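Local coordinates for protein 30kLP (Treponema pallidum, PDB 3K8G) that may take part in ligand transport and alters membrane permeability at acidic pH, apparently by inserting amphipathic helices into the membrane, at residues V9-V14 with R69-G74; A28-L33 with N198-T203; R53-Y58 with T154-S159; K126-R129 with S135-V138. All coordinates share one frame; numbering follows the deposited sequence.

Contact 1 of 4, residues V9-V14 with R69-G74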
# COMPACT_ATOMS: atom_id res chain seq x y z
N VAL A 9 12.37 13.57 6.24
CA VAL A 9 12.04 12.15 6.29
C VAL A 9 11.36 11.76 4.96
O VAL A 9 10.32 12.32 4.65
CB VAL A 9 11.08 11.82 7.49
CG1 VAL A 9 10.56 10.39 7.40
CG2 VAL A 9 11.76 12.04 8.83
N ASP A 10 11.92 10.82 4.21
CA ASP A 10 11.23 10.25 3.03
C ASP A 10 10.51 8.98 3.48
O ASP A 10 11.16 7.99 3.87
CB ASP A 10 12.17 9.93 1.84
CG ASP A 10 11.39 9.58 0.51
OD1 ASP A 10 10.20 9.14 0.55
OD2 ASP A 10 11.99 9.74 -0.59
N PRO A 11 9.17 9.01 3.45
CA PRO A 11 8.47 7.83 3.97
C PRO A 11 8.80 6.53 3.24
O PRO A 11 8.72 5.45 3.85
CB PRO A 11 6.98 8.19 3.78
CG PRO A 11 6.97 9.70 3.90
CD PRO A 11 8.23 10.09 3.10
N LEU A 12 9.12 6.60 1.94
CA LEU A 12 9.48 5.37 1.19
C LEU A 12 10.79 4.75 1.70
O LEU A 12 10.92 3.54 1.73
CB LEU A 12 9.54 5.62 -0.33
CG LEU A 12 8.12 5.95 -0.90
CD1 LEU A 12 8.19 6.48 -2.34
CD2 LEU A 12 7.17 4.76 -0.78
N GLY A 13 11.73 5.59 2.14
CA GLY A 13 12.98 5.08 2.73
C GLY A 13 12.75 4.47 4.09
O GLY A 13 13.53 3.63 4.54
N VAL A 14 11.66 4.88 4.75
CA VAL A 14 11.32 4.32 6.08
C VAL A 14 10.63 2.96 6.00
O VAL A 14 10.95 2.04 6.77
CB VAL A 14 10.43 5.29 6.93
CG1 VAL A 14 10.05 4.62 8.30
CG2 VAL A 14 11.09 6.65 7.14
N ARG A 69 4.59 -2.96 6.07
CA ARG A 69 5.15 -1.88 6.86
C ARG A 69 4.54 -0.63 6.33
O ARG A 69 4.55 -0.43 5.11
CB ARG A 69 6.66 -1.81 6.69
CG ARG A 69 7.37 -3.16 7.05
CD ARG A 69 8.91 -2.96 7.04
NE ARG A 69 9.54 -4.29 6.94
CZ ARG A 69 10.68 -4.53 6.31
NH1 ARG A 69 11.36 -3.53 5.72
NH2 ARG A 69 11.14 -5.76 6.27
N LEU A 70 4.02 0.21 7.22
CA LEU A 70 3.23 1.36 6.81
C LEU A 70 3.73 2.60 7.51
O LEU A 70 4.07 2.59 8.69
CB LEU A 70 1.74 1.16 7.17
CG LEU A 70 1.11 -0.14 6.65
CD1 LEU A 70 -0.12 -0.54 7.43
CD2 LEU A 70 0.80 0.06 5.15
N PHE A 71 3.73 3.69 6.78
CA PHE A 71 4.09 4.96 7.33
C PHE A 71 2.98 5.97 7.02
O PHE A 71 2.56 6.09 5.87
CB PHE A 71 5.43 5.41 6.72
CG PHE A 71 5.93 6.72 7.25
CD1 PHE A 71 6.91 6.76 8.24
CD2 PHE A 71 5.43 7.92 6.74
CE1 PHE A 71 7.41 7.98 8.72
CE2 PHE A 71 5.90 9.16 7.24
CZ PHE A 71 6.89 9.18 8.21
N GLY A 72 2.50 6.65 8.06
CA GLY A 72 1.40 7.63 7.90
C GLY A 72 1.83 9.05 8.22
O GLY A 72 2.57 9.25 9.17
N SER A 73 1.42 10.03 7.40
CA SER A 73 1.62 11.44 7.75
C SER A 73 0.27 11.91 8.23
O SER A 73 -0.73 11.65 7.56
CB SER A 73 2.01 12.29 6.53
OG SER A 73 3.15 11.73 5.91
N GLY A 74 0.24 12.58 9.38
CA GLY A 74 -1.03 13.06 9.91
C GLY A 74 -0.81 13.97 11.10
O GLY A 74 0.23 14.61 11.24
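P11 lies across F71 where the short, predicted amphipathic helix 11-15 begins, and this packs the helix against strand 67-74 of the U-shaped beta half-barrel. The tight part is the proline ring on the phenyl ring: P11 CB sits 3.4 Å from F71 CD2, and P11 CG is 3.5 Å from F71 CE2. The proline comes in over one face of the aromatic, with its CA above the plane but displaced toward the rim. F71 can offer that face because its CG stands anti to the backbone N (chi1 -178°), which lifts the ring off the strand toward the helix.

Around this pair the packing relaxes. V14 CG1 meets F71 CD1 at 3.8 Å, its side chain running nearly perpendicular to the phenylalanine's, and V9 CG1 lies 3.9 Å from F71 CZ. The V14 side is buried, with L137 packing on both V14 and F71, whereas V9 and P11 keep part of their surface in solvent. D10 lies on the exposed side. Its CB points away from the strand, and its carboxylate instead N-caps the helix: D10 OD1 takes the L12 N-H at 3.1 Å, the nitrogen standing 42° out of the carboxylate plane.

Contact 2 of 4, residues A28-L33 with N198-T203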
# COMPACT_ATOMS: atom_id res chain seq x y z
N ALA A 28 -7.94 11.11 1.95
CA ALA A 28 -9.13 11.84 1.41
C ALA A 28 -9.59 11.26 0.07
O ALA A 28 -8.80 11.14 -0.89
CB ALA A 28 -8.86 13.32 1.29
N GLY A 29 -10.86 10.86 0.02
CA GLY A 29 -11.45 10.24 -1.17
C GLY A 29 -11.34 8.73 -1.21
O GLY A 29 -11.98 8.06 -2.05
N ASN A 30 -10.54 8.17 -0.29
CA ASN A 30 -10.32 6.73 -0.22
C ASN A 30 -10.68 6.06 1.09
O ASN A 30 -10.23 4.93 1.38
CB ASN A 30 -8.88 6.39 -0.63
CG ASN A 30 -8.55 6.90 -2.00
OD1 ASN A 30 -9.14 6.47 -2.97
ND2 ASN A 30 -7.61 7.83 -2.09
N GLU A 31 -11.54 6.73 1.86
CA GLU A 31 -11.89 6.29 3.21
C GLU A 31 -12.51 4.90 3.29
O GLU A 31 -12.11 4.09 4.13
CB GLU A 31 -12.81 7.34 3.89
CG GLU A 31 -12.16 8.73 4.04
CD GLU A 31 -12.41 9.68 2.87
OE1 GLU A 31 -12.86 9.24 1.78
OE2 GLU A 31 -12.18 10.89 3.03
N ASN A 32 -13.48 4.63 2.41
CA ASN A 32 -14.16 3.33 2.40
C ASN A 32 -13.19 2.20 2.05
O ASN A 32 -13.14 1.17 2.72
CB ASN A 32 -15.32 3.34 1.41
CG ASN A 32 -15.99 1.96 1.25
OD1 ASN A 32 -15.96 1.35 0.16
ND2 ASN A 32 -16.59 1.46 2.33
N LEU A 33 -12.42 2.40 0.98
CA LEU A 33 -11.43 1.39 0.59
C LEU A 33 -10.48 1.03 1.75
O LEU A 33 -10.26 -0.15 2.05
CB LEU A 33 -10.62 1.87 -0.61
CG LEU A 33 -9.46 0.94 -1.00
CD1 LEU A 33 -10.08 -0.32 -1.56
CD2 LEU A 33 -8.53 1.62 -2.01
N ASN A 198 -18.86 3.70 -5.64
CA ASN A 198 -18.37 2.54 -4.90
C ASN A 198 -17.37 1.69 -5.70
O ASN A 198 -17.10 0.54 -5.35
CB ASN A 198 -19.52 1.66 -4.42
CG ASN A 198 -20.47 1.23 -5.55
OD1 ASN A 198 -20.26 1.54 -6.74
ND2 ASN A 198 -21.54 0.52 -5.17
N GLU A 199 -16.84 2.25 -6.77
CA GLU A 199 -15.80 1.54 -7.53
C GLU A 199 -14.58 2.39 -7.76
O GLU A 199 -14.55 3.56 -7.35
CB GLU A 199 -16.36 1.04 -8.85
CG GLU A 199 -16.71 2.12 -9.84
CD GLU A 199 -17.57 1.59 -10.97
OE1 GLU A 199 -17.54 2.20 -12.06
OE2 GLU A 199 -18.26 0.57 -10.76
N TYR A 200 -13.57 1.79 -8.42
CA TYR A 200 -12.33 2.47 -8.77
C TYR A 200 -12.11 2.40 -10.27
O TYR A 200 -12.28 1.35 -10.86
CB TYR A 200 -11.12 1.85 -7.98
CG TYR A 200 -11.02 2.47 -6.62
CD1 TYR A 200 -11.85 2.07 -5.58
CD2 TYR A 200 -10.15 3.54 -6.38
CE1 TYR A 200 -11.79 2.68 -4.31
CE2 TYR A 200 -10.08 4.16 -5.12
CZ TYR A 200 -10.89 3.72 -4.09
OH TYR A 200 -10.80 4.36 -2.86
N LEU A 201 -11.77 3.54 -10.88
CA LEU A 201 -11.31 3.59 -12.26
C LEU A 201 -9.79 3.44 -12.23
O LEU A 201 -9.15 4.00 -11.33
CB LEU A 201 -11.58 4.99 -12.83
CG LEU A 201 -12.76 5.19 -13.78
CD1 LEU A 201 -13.16 6.66 -13.73
CD2 LEU A 201 -12.42 4.77 -15.21
N TYR A 202 -9.20 2.73 -13.17
CA TYR A 202 -7.71 2.59 -13.11
C TYR A 202 -7.00 2.62 -14.44
O TYR A 202 -7.63 2.43 -15.50
CB TYR A 202 -7.30 1.33 -12.31
CG TYR A 202 -7.72 0.04 -12.94
CD1 TYR A 202 -8.89 -0.59 -12.50
CD2 TYR A 202 -6.98 -0.54 -13.96
CE1 TYR A 202 -9.31 -1.78 -13.07
CE2 TYR A 202 -7.40 -1.73 -14.54
CZ TYR A 202 -8.56 -2.34 -14.08
OH TYR A 202 -8.97 -3.51 -14.63
N THR A 203 -5.69 2.90 -14.38
CA THR A 203 -4.81 2.74 -15.52
C THR A 203 -3.69 1.90 -14.98
O THR A 203 -3.26 2.08 -13.83
CB THR A 203 -4.13 4.05 -15.99
OG1 THR A 203 -5.09 5.08 -16.14
CG2 THR A 203 -3.46 3.85 -17.34
O HOH W 1 -12.95 4.41 -1.12
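Y200 reaches out from strand 199-207 and puts its hydroxyl between N30 and L33, at the start of helix 31-41. The amide of N30 and the phenol ring come close to lying flat with one another, their planes 23° apart, and the asparagine oxygen arrives at the ring edge, in its plane. There Y200 OH donates to N30 OD1 over 2.7 Å. The hydroxyl meets a lone pair in the carbonyl plane, with a C=O...O angle of 123°, so distance and direction both suit a strong bond.

L33 approaches obliquely instead. With its CG anti to the backbone N (chi1 174°), the leucine brings CD2 to 3.8 Å from Y200 CZ, while its CB passes 3.4 Å from Y200 OH. A water also binds the phenol oxygen: it donates to Y200 OH at 2.8 Å and accepts from L33 N at 3.0 Å, tying the first turn of the helix to the strand. The other half of the N30 amide, ND2, gives its hydrogens to P26 O and Q160 O, and L248 of helix 245-253 packs on both L33 and Y200.

These partners fix which way round the N30 amide sits, leaving OD1 to receive the tyrosine proton. Helix 31-41 is among those reported to swing away as the cavity opens, and if it moved relative to strand 199-207 the Y200-N30 bond would probably have to break.

Contact 3 of 4, residues R53-Y58 with T154-S159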
# COMPACT_ATOMS: atom_id res chain seq x y z
N ARG A 53 -7.10 10.33 11.44
CA ARG A 53 -6.21 11.48 11.64
C ARG A 53 -5.00 11.53 10.65
O ARG A 53 -4.06 12.29 10.86
CB ARG A 53 -5.69 11.47 13.08
CG ARG A 53 -6.81 11.66 14.14
CD ARG A 53 -6.24 12.09 15.47
NE ARG A 53 -5.78 13.48 15.42
CZ ARG A 53 -6.50 14.54 15.79
NH1 ARG A 53 -7.74 14.39 16.27
NH2 ARG A 53 -5.98 15.75 15.67
N THR A 54 -5.06 10.73 9.59
CA THR A 54 -3.93 10.55 8.65
C THR A 54 -4.26 11.20 7.30
O THR A 54 -5.38 11.05 6.82
CB THR A 54 -3.66 9.06 8.48
OG1 THR A 54 -3.36 8.52 9.76
CG2 THR A 54 -2.47 8.77 7.50
N THR A 55 -3.31 11.93 6.71
CA THR A 55 -3.54 12.50 5.38
C THR A 55 -3.07 11.54 4.27
O THR A 55 -3.69 11.51 3.19
CB THR A 55 -2.90 13.90 5.19
OG1 THR A 55 -1.50 13.82 5.46
CG2 THR A 55 -3.50 14.93 6.17
N ALA A 56 -2.01 10.77 4.54
CA ALA A 56 -1.46 9.86 3.52
C ALA A 56 -0.77 8.66 4.15
O ALA A 56 -0.15 8.78 5.21
CB ALA A 56 -0.46 10.61 2.61
N VAL A 57 -0.93 7.50 3.52
CA VAL A 57 -0.33 6.26 3.99
C VAL A 57 0.63 5.72 2.89
O VAL A 57 0.24 5.59 1.73
CB VAL A 57 -1.42 5.19 4.29
CG1 VAL A 57 -0.79 3.82 4.65
CG2 VAL A 57 -2.34 5.63 5.48
N TYR A 58 1.86 5.38 3.28
CA TYR A 58 2.87 4.78 2.40
C TYR A 58 3.06 3.36 2.90
O TYR A 58 3.15 3.14 4.11
CB TYR A 58 4.19 5.54 2.54
CG TYR A 58 4.07 6.99 2.22
CD1 TYR A 58 4.43 7.47 0.97
CD2 TYR A 58 3.57 7.90 3.17
CE1 TYR A 58 4.32 8.83 0.65
CE2 TYR A 58 3.44 9.27 2.85
CZ TYR A 58 3.82 9.71 1.59
OH TYR A 58 3.71 11.05 1.26
N THR A 154 4.14 12.68 -3.68
CA THR A 154 4.25 14.05 -3.18
C THR A 154 3.06 14.95 -3.52
O THR A 154 3.16 16.16 -3.41
CB THR A 154 5.52 14.70 -3.66
OG1 THR A 154 5.57 14.65 -5.08
CG2 THR A 154 6.74 13.97 -3.07
N SER A 155 1.94 14.36 -3.90
CA SER A 155 0.79 15.11 -4.39
C SER A 155 -0.34 15.30 -3.38
O SER A 155 -1.47 15.66 -3.78
CB SER A 155 0.24 14.43 -5.66
OG SER A 155 1.17 14.56 -6.73
N GLU A 156 -0.08 15.05 -2.09
CA GLU A 156 -1.19 15.07 -1.12
C GLU A 156 -1.83 16.45 -1.06
O GLU A 156 -1.15 17.45 -0.83
CB GLU A 156 -0.80 14.52 0.27
CG GLU A 156 0.34 15.24 1.00
CD GLU A 156 0.82 14.50 2.25
OE1 GLU A 156 1.91 13.88 2.20
OE2 GLU A 156 0.10 14.53 3.28
N GLY A 157 -3.12 16.50 -1.33
CA GLY A 157 -3.85 17.75 -1.40
C GLY A 157 -4.33 18.00 -2.81
O GLY A 157 -5.45 18.47 -3.01
N THR A 158 -3.50 17.67 -3.80
CA THR A 158 -3.86 17.92 -5.20
C THR A 158 -4.44 16.69 -5.90
O THR A 158 -5.20 16.83 -6.86
CB THR A 158 -2.70 18.53 -6.02
OG1 THR A 158 -1.62 17.59 -6.10
CG2 THR A 158 -2.20 19.83 -5.39
N SER A 159 -4.09 15.49 -5.41
CA SER A 159 -4.59 14.26 -6.02
C SER A 159 -5.10 13.26 -4.97
O SER A 159 -4.59 13.22 -3.82
CB SER A 159 -3.50 13.63 -6.91
OG SER A 159 -3.95 12.44 -7.54
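T55 and E156 meet through their polar ends, where strand 54-62 faces the loop following helix 147-153. T55 OG1 stands 2.8 Å from E156 OE2, the two side chains crossing at about a right angle. Beneath the carboxylate lies the methyl of A56, its CB 4.0 Å from E156 OE2. On the other oxygen's side Y58 OH is 3.5 Å from E156 OE1, with the tyrosine ring turned 47° from the carboxylate plane. That approach is mere proximity, because the phenol hydroxyl bonds to C153 O at the end of helix 147-153.

Geometry on both sides sets up this meeting. E156 starts with CG wedged between its backbone N and carbonyl carbon (chi1 59°), then runs out extended, so the carboxylate spans the whole gap to the strand. E156 also packs on Y24 of strand 21-26. The loop behind it is folded on S155 O, which collects three donors: T158 N, T158 OG1 and S159 N. On the strand, T55 and A56 both stand opposite S73 of strand 67-74 in a classic beta bulge, just where the chain turns a corner. At this bulge T55 OG1 also lies within hydrogen-bonding reach of S73 O.

The Y58 OH bond to C153 O joins strand 54-62 to the end of helix 147-153, while the E156 link is not settled. The single T55 proton has two acceptors to choose from, E156 OE2 and the backbone S73 O, so neither bond can be counted as certain.

Contact 4 of 4, residues K126-R129 with S135-V138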
# COMPACT_ATOMS: atom_id res chain seq x y z
N LYS A 126 7.61 -13.18 11.87
CA LYS A 126 8.86 -12.79 11.22
C LYS A 126 8.86 -11.31 10.75
O LYS A 126 9.81 -10.83 10.14
CB LYS A 126 9.09 -13.68 10.00
CG LYS A 126 9.40 -15.15 10.31
CD LYS A 126 10.88 -15.28 10.54
CE LYS A 126 11.38 -16.70 10.33
NZ LYS A 126 12.86 -16.65 10.24
N ARG A 127 7.81 -10.58 11.08
CA ARG A 127 7.76 -9.15 10.74
C ARG A 127 8.91 -8.35 11.40
O ARG A 127 9.43 -8.70 12.47
CB ARG A 127 6.44 -8.55 11.14
CG ARG A 127 6.21 -8.37 12.65
CD ARG A 127 4.77 -7.97 12.83
NE ARG A 127 4.42 -7.70 14.24
CZ ARG A 127 3.89 -8.57 15.08
NH1 ARG A 127 3.60 -9.80 14.67
NH2 ARG A 127 3.61 -8.17 16.33
N GLU A 128 9.26 -7.25 10.75
CA GLU A 128 10.43 -6.47 11.16
C GLU A 128 10.21 -5.93 12.56
O GLU A 128 9.07 -5.57 12.94
CB GLU A 128 10.63 -5.31 10.17
CG GLU A 128 11.88 -4.45 10.48
CD GLU A 128 12.20 -3.49 9.38
OE1 GLU A 128 11.38 -2.56 9.21
OE2 GLU A 128 13.25 -3.67 8.70
N ARG A 129 11.29 -5.83 13.32
CA ARG A 129 11.25 -5.15 14.63
C ARG A 129 11.05 -3.64 14.43
O ARG A 129 11.66 -3.04 13.53
CB ARG A 129 12.56 -5.41 15.40
CG ARG A 129 12.78 -6.92 15.83
CD ARG A 129 14.19 -7.19 16.54
NE ARG A 129 15.29 -6.86 15.65
CZ ARG A 129 15.95 -5.70 15.62
NH1 ARG A 129 15.75 -4.74 16.51
NH2 ARG A 129 16.85 -5.51 14.67
N SER A 135 14.92 3.08 12.91
CA SER A 135 16.31 3.47 12.58
C SER A 135 16.42 4.12 11.17
O SER A 135 17.38 4.87 10.88
CB SER A 135 17.26 2.29 12.66
OG SER A 135 17.08 1.43 11.55
N ARG A 136 15.45 3.81 10.31
CA ARG A 136 15.41 4.36 8.96
C ARG A 136 14.89 5.81 8.93
O ARG A 136 14.92 6.46 7.89
CB ARG A 136 14.67 3.42 7.99
CG ARG A 136 15.45 2.06 7.80
CD ARG A 136 14.95 1.24 6.56
NE ARG A 136 13.57 0.83 6.78
CZ ARG A 136 13.21 -0.34 7.34
NH1 ARG A 136 14.16 -1.20 7.70
NH2 ARG A 136 11.90 -0.63 7.50
N LEU A 137 14.41 6.30 10.06
CA LEU A 137 14.17 7.75 10.23
C LEU A 137 15.46 8.54 10.18
O LEU A 137 15.44 9.73 9.79
CB LEU A 137 13.41 8.05 11.55
CG LEU A 137 11.98 7.50 11.67
CD1 LEU A 137 11.49 7.65 13.11
CD2 LEU A 137 11.01 8.18 10.70
N VAL A 138 16.56 7.89 10.57
CA VAL A 138 17.90 8.50 10.64
C VAL A 138 18.69 8.10 9.42
O VAL A 138 19.37 8.94 8.81
CB VAL A 138 18.70 7.99 11.92
CG1 VAL A 138 20.17 8.52 11.94
CG2 VAL A 138 17.97 8.34 13.19
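E128 and R136 reach toward each other from opposite directions and close a two-pronged salt bridge across helix 130-135. R136 grips end-on, one nitrogen to each oxygen: NH2 donates to E128 OE1 at 2.6 Å, and NH1 donates to E128 OE2 at 2.8 Å. The second bond is the straighter, 172° at the hydrogen against 154°. Both oxygens are used on their syn sides, OE1 through its syn lone pair. The two flat groups are twisted 33° apart, so the pairing is edge to edge without being coplanar; OE2 stays in the guanidinium plane while OE1 is tilted slightly from it.

E128 runs out extended, with CG anti to the backbone N. R136 bends at chi3 to present its NH1/NH2 end to the glutamate; NE donates to V14 O, near the end of helix 11-15. All three nitrogens of the arginine thus have acceptors. On the glutamate, R69 NE makes a weak, long ion pair with OE1, so that R69 and R136 gather round one carboxylate. The backbone N of E128 is taken by E67 OE1, and E67 also forms a salt bridge with R69.

Burial alone would tend to raise the pKa of E128, but the paired R136 and nearby R69 probably keep it ionised. This is a buried bidentate carboxylate-guanidinium pair, here clamping the two flanks of a short helix together and tying them to helix 11-15 and strand 67-74.

How the contacts relate
Contacts 1 and 3 sit on neighbouring antiparallel strands, 67-74 and 54-62, with centres 11 Å apart; they touch through probable strand-to-strand hydrogen bonds such as F71 O to Y58 N. Contact 4 lies equally near contact 1, beyond the end of helix 11-15. Contact 2 stands apart, 21 Å from contact 1 and 30 Å from contact 4 between centres, on strand 199-207 farther round the half-barrel. Along the chain, contact 4 is nested within the loop of contact 3, and contact 3 within that of contact 2, while contact 1 crosses both 2 and 3 and closes before contact 4 opens. Distant parts of the sequence are thus interlaced, with several helices packed on the strands of the half-barrel.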